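Local structure of adenine phosphoribosyltransferase, putative (Trypanosoma brucei brucei, 5VN4) at residues 25-30 with 209-214. The protein probably catalyses the magnesium-dependent transfer of a phosphoribosyl group to adenine, giving AMP and pyrophosphate in the purine salvage pathway. Numbering follows the deposited sequence.
Sequences SPLRKK and VTLVDE
Arg-28 and Val-212 bring the two backbones nearest, their CA atoms 6.3 Å apart, where the first turn of helix 26-34 passes the corner that the chain turns at Leu-211 and Val-212. Ser-25, just before the helix, is its N-cap; its OG accepts a weak capping bond from Leu-27 N. Consecutive residues of one turn, the apolar Leu-27 and the charged Arg-28, meet the same corner. Arg-28 carries most of the contact. Its CG stands anti to the backbone N (chi1 176°) and the chain runs on extended to a bend at chi3 (-70°), which brings the guanidinium across the backbone of the corner. There NH1 donates to Asp-213 OD1 at 3.0 Å, a salt bridge that is far from coplanar: the donor sits above the carboxylate, and the two planes are 53° apart. Val-212 CG1 lies over one face of the guanidinium, offset toward its rim, 4.0 Å from NH1, and also touches the aliphatic CG of the arginine. Strand 208-213 runs parallel to 176-182 in the sheet of the type I phosphoribosyltransferase fold; in this chain strand 18-21 pairs with it, also parallel, and the helix after 18-21 packs on the corner. The buried guanidinium is held by three hydrogen bonds, NE to Ser-22 O, NH2 to Leu-21 O and NH1 to Asp-213 OD1, the last atom also hydrogen-bonded to Thr-215 OG1, which probably helps to position the carboxylate. Beside this polar group the contact is apolar: Leu-27 CD2 meets Leu-211 CD1 at 4.1 Å, with Leu-21 against both leucines and Phe-31 against Leu-211 and Val-212.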
ATOM      1  N   SER A  25      18.963 -18.680  -7.540  1.00 14.21           N
ATOM      2  CA  SER A  25      18.867 -17.291  -7.979  1.00 13.78           C
ATOM      3  C   SER A  25      19.405 -16.345  -6.908  1.00 13.82           C
ATOM      4  O   SER A  25      19.014 -16.454  -5.739  1.00 13.72           O
ATOM      5  CB  SER A  25      17.413 -16.939  -8.260  1.00 14.86           C
ATOM      6  OG  SER A  25      17.319 -15.561  -8.569  1.00 15.98           O
ATOM      7  N   PRO A  26      20.285 -15.403  -7.262  1.00 14.70           N
ATOM      8  CA  PRO A  26      20.771 -14.446  -6.256  1.00 14.43           C
ATOM      9  C   PRO A  26      19.662 -13.679  -5.556  1.00 13.83           C
ATOM     10  O   PRO A  26      19.788 -13.383  -4.361  1.00 14.68           O
ATOM     11  CB  PRO A  26      21.698 -13.528  -7.067  1.00 16.62           C
ATOM     12  CG  PRO A  26      22.181 -14.398  -8.181  1.00 18.08           C
ATOM     13  CD  PRO A  26      20.997 -15.263  -8.544  1.00 16.49           C
ATOM     14  N   LEU A  27      18.566 -13.368  -6.252  1.00 13.75           N
ATOM     15  CA  LEU A  27      17.476 -12.651  -5.601  1.00 13.99           C
ATOM     16  C   LEU A  27      16.771 -13.540  -4.583  1.00 12.57           C
ATOM     17  O   LEU A  27      16.380 -13.067  -3.507  1.00 12.86           O
ATOM     18  CB  LEU A  27      16.501 -12.097  -6.642  1.00 14.02           C
ATOM     19  CG  LEU A  27      15.300 -11.321  -6.095  1.00 14.25           C
ATOM     20  CD1 LEU A  27      15.741 -10.191  -5.170  1.00 14.53           C
ATOM     21  CD2 LEU A  27      14.430 -10.780  -7.230  1.00 15.62           C
ATOM     22  N   ARG A  28      16.617 -14.832  -4.892  1.00 12.62           N
ATOM     23  CA  ARG A  28      16.085 -15.756  -3.894  1.00 11.66           C
ATOM     24  C   ARG A  28      16.972 -15.798  -2.650  1.00 11.80           C
ATOM     25  O   ARG A  28      16.469 -15.791  -1.523  1.00 12.26           O
ATOM     26  CB  ARG A  28      15.918 -17.159  -4.473  1.00 12.32           C
ATOM     27  CG  ARG A  28      15.445 -18.168  -3.428  1.00 12.24           C
ATOM     28  CD  ARG A  28      15.243 -19.554  -4.004  1.00 13.91           C
ATOM     29  NE  ARG A  28      14.097 -19.651  -4.909  1.00 13.48           N
ATOM     30  CZ  ARG A  28      12.836 -19.854  -4.521  1.00 12.80           C
ATOM     31  NH1 ARG A  28      12.522 -19.924  -3.227  1.00 13.84           N
ATOM     32  NH2 ARG A  28      11.877 -19.962  -5.431  1.00 12.15           N
ATOM     33  N   LYS A  29      18.293 -15.848  -2.837  1.00 12.32           N
ATOM     34  CA  LYS A  29      19.193 -15.887  -1.688  1.00 13.23           C
ATOM     35  C   LYS A  29      19.036 -14.644  -0.817  1.00 12.86           C
ATOM     36  O   LYS A  29      19.124 -14.729   0.414  1.00 14.44           O
ATOM     37  CB  LYS A  29      20.636 -16.054  -2.161  1.00 15.99           C
ATOM     38  CG  LYS A  29      20.883 -17.316  -2.976  1.00 20.67           C
ATOM     39  CD  LYS A  29      20.781 -18.591  -2.146  1.00 24.69           C
ATOM     40  CE  LYS A  29      21.156 -19.816  -2.992  1.00 28.97           C
ATOM     41  NZ  LYS A  29      21.114 -21.104  -2.247  1.00 32.35           N
ATOM     42  N   LYS A  30      18.810 -13.478  -1.432  1.00 13.32           N
ATOM     43  CA  LYS A  30      18.559 -12.273  -0.643  1.00 13.16           C
ATOM     44  C   LYS A  30      17.268 -12.388   0.164  1.00 12.14           C
ATOM     45  O   LYS A  30      17.231 -12.015   1.342  1.00 12.89           O
ATOM     46  CB  LYS A  30      18.521 -11.039  -1.549  1.00 14.55           C
ATOM     47  CG  LYS A  30      19.873 -10.679  -2.149  1.00 17.19           C
ATOM     48  CD  LYS A  30      19.801  -9.430  -3.006  1.00 20.30           C
ATOM     49  CE  LYS A  30      21.177  -9.024  -3.485  1.00 22.76           C
ATOM     50  NZ  LYS A  30      21.799 -10.095  -4.303  1.00 23.55           N
ATOM     51  N   VAL A 209       3.358 -15.818 -11.152  1.00 10.38           N
ATOM     52  CA  VAL A 209       4.785 -15.628 -10.926  1.00 10.97           C
ATOM     53  C   VAL A 209       4.964 -15.110  -9.505  1.00 10.10           C
ATOM     54  O   VAL A 209       4.602 -13.966  -9.209  1.00 11.79           O
ATOM     55  CB  VAL A 209       5.386 -14.650 -11.943  1.00 12.18           C
ATOM     56  CG1 VAL A 209       6.844 -14.357 -11.612  1.00 14.37           C
ATOM     57  CG2 VAL A 209       5.231 -15.193 -13.364  1.00 13.16           C
ATOM     58  N   THR A 210       5.498 -15.949  -8.616  1.00 10.10           N
ATOM     59  CA  THR A 210       5.776 -15.535  -7.246  1.00 10.12           C
ATOM     60  C   THR A 210       7.262 -15.715  -6.997  1.00 10.34           C
ATOM     61  O   THR A 210       7.781 -16.829  -7.112  1.00 11.35           O
ATOM     62  CB  THR A 210       4.956 -16.332  -6.227  1.00 11.10           C
ATOM     63  OG1 THR A 210       5.246 -17.729  -6.335  1.00 11.60           O
ATOM     64  CG2 THR A 210       3.465 -16.119  -6.442  1.00 12.37           C
ATOM     65  N   LEU A 211       7.947 -14.625  -6.652  1.00 10.66           N
ATOM     66  CA  LEU A 211       9.409 -14.641  -6.660  1.00 10.97           C
ATOM     67  C   LEU A 211       9.982 -15.751  -5.783  1.00 10.45           C
ATOM     68  O   LEU A 211      10.865 -16.499  -6.221  1.00 11.26           O
ATOM     69  CB  LEU A 211       9.964 -13.274  -6.257  1.00 10.82           C
ATOM     70  CG  LEU A 211       9.621 -12.154  -7.240  1.00 12.16           C
ATOM     71  CD1 LEU A 211      10.373 -10.872  -6.858  1.00 13.26           C
ATOM     72  CD2 LEU A 211       9.915 -12.552  -8.685  1.00 15.38           C
ATOM     73  N   VAL A 212       9.515 -15.865  -4.537  1.00 10.06           N
ATOM     74  CA  VAL A 212       9.944 -16.996  -3.721  1.00 10.92           C
ATOM     75  C   VAL A 212       8.738 -17.847  -3.334  1.00 10.90           C
ATOM     76  O   VAL A 212       7.602 -17.574  -3.758  1.00 10.82           O
ATOM     77  CB  VAL A 212      10.855 -16.597  -2.536  1.00 10.77           C
ATOM     78  CG1 VAL A 212      12.151 -15.985  -3.066  1.00 11.89           C
ATOM     79  CG2 VAL A 212      10.151 -15.644  -1.588  1.00 13.03           C
ATOM     80  N   ASP A 213       8.986 -18.909  -2.572  1.00 11.21           N
ATOM     81  CA  ASP A 213       7.988 -19.928  -2.288  1.00 11.33           C
ATOM     82  C   ASP A 213       8.157 -20.373  -0.845  1.00 11.78           C
ATOM     83  O   ASP A 213       8.934 -19.792  -0.078  1.00 12.17           O
ATOM     84  CB  ASP A 213       8.077 -21.079  -3.303  1.00 12.90           C
ATOM     85  CG  ASP A 213       9.396 -21.830  -3.235  1.00 14.76           C
ATOM     86  OD1 ASP A 213      10.205 -21.547  -2.323  1.00 13.92           O
ATOM     87  OD2 ASP A 213       9.616 -22.719  -4.090  1.00 18.23           O
ATOM     88  N   GLU A 214       7.442 -21.444  -0.488  1.00 12.03           N
ATOM     89  CA  GLU A 214       7.435 -21.923   0.890  1.00 13.02           C
ATOM     90  C   GLU A 214       8.812 -22.352   1.393  1.00 13.02           C
ATOM     91  O   GLU A 214       9.008 -22.445   2.611  1.00 14.29           O
ATOM     92  CB  GLU A 214       6.428 -23.071   1.053  1.00 13.48           C
ATOM     93  CG  GLU A 214       6.649 -24.270   0.133  1.00 14.63           C
ATOM     94  CD  GLU A 214       5.847 -24.186  -1.160  1.00 14.52           C
ATOM     95  OE1 GLU A 214       5.774 -23.091  -1.744  1.00 14.04           O
ATOM     96  OE2 GLU A 214       5.277 -25.218  -1.605  1.00 16.47           O
TER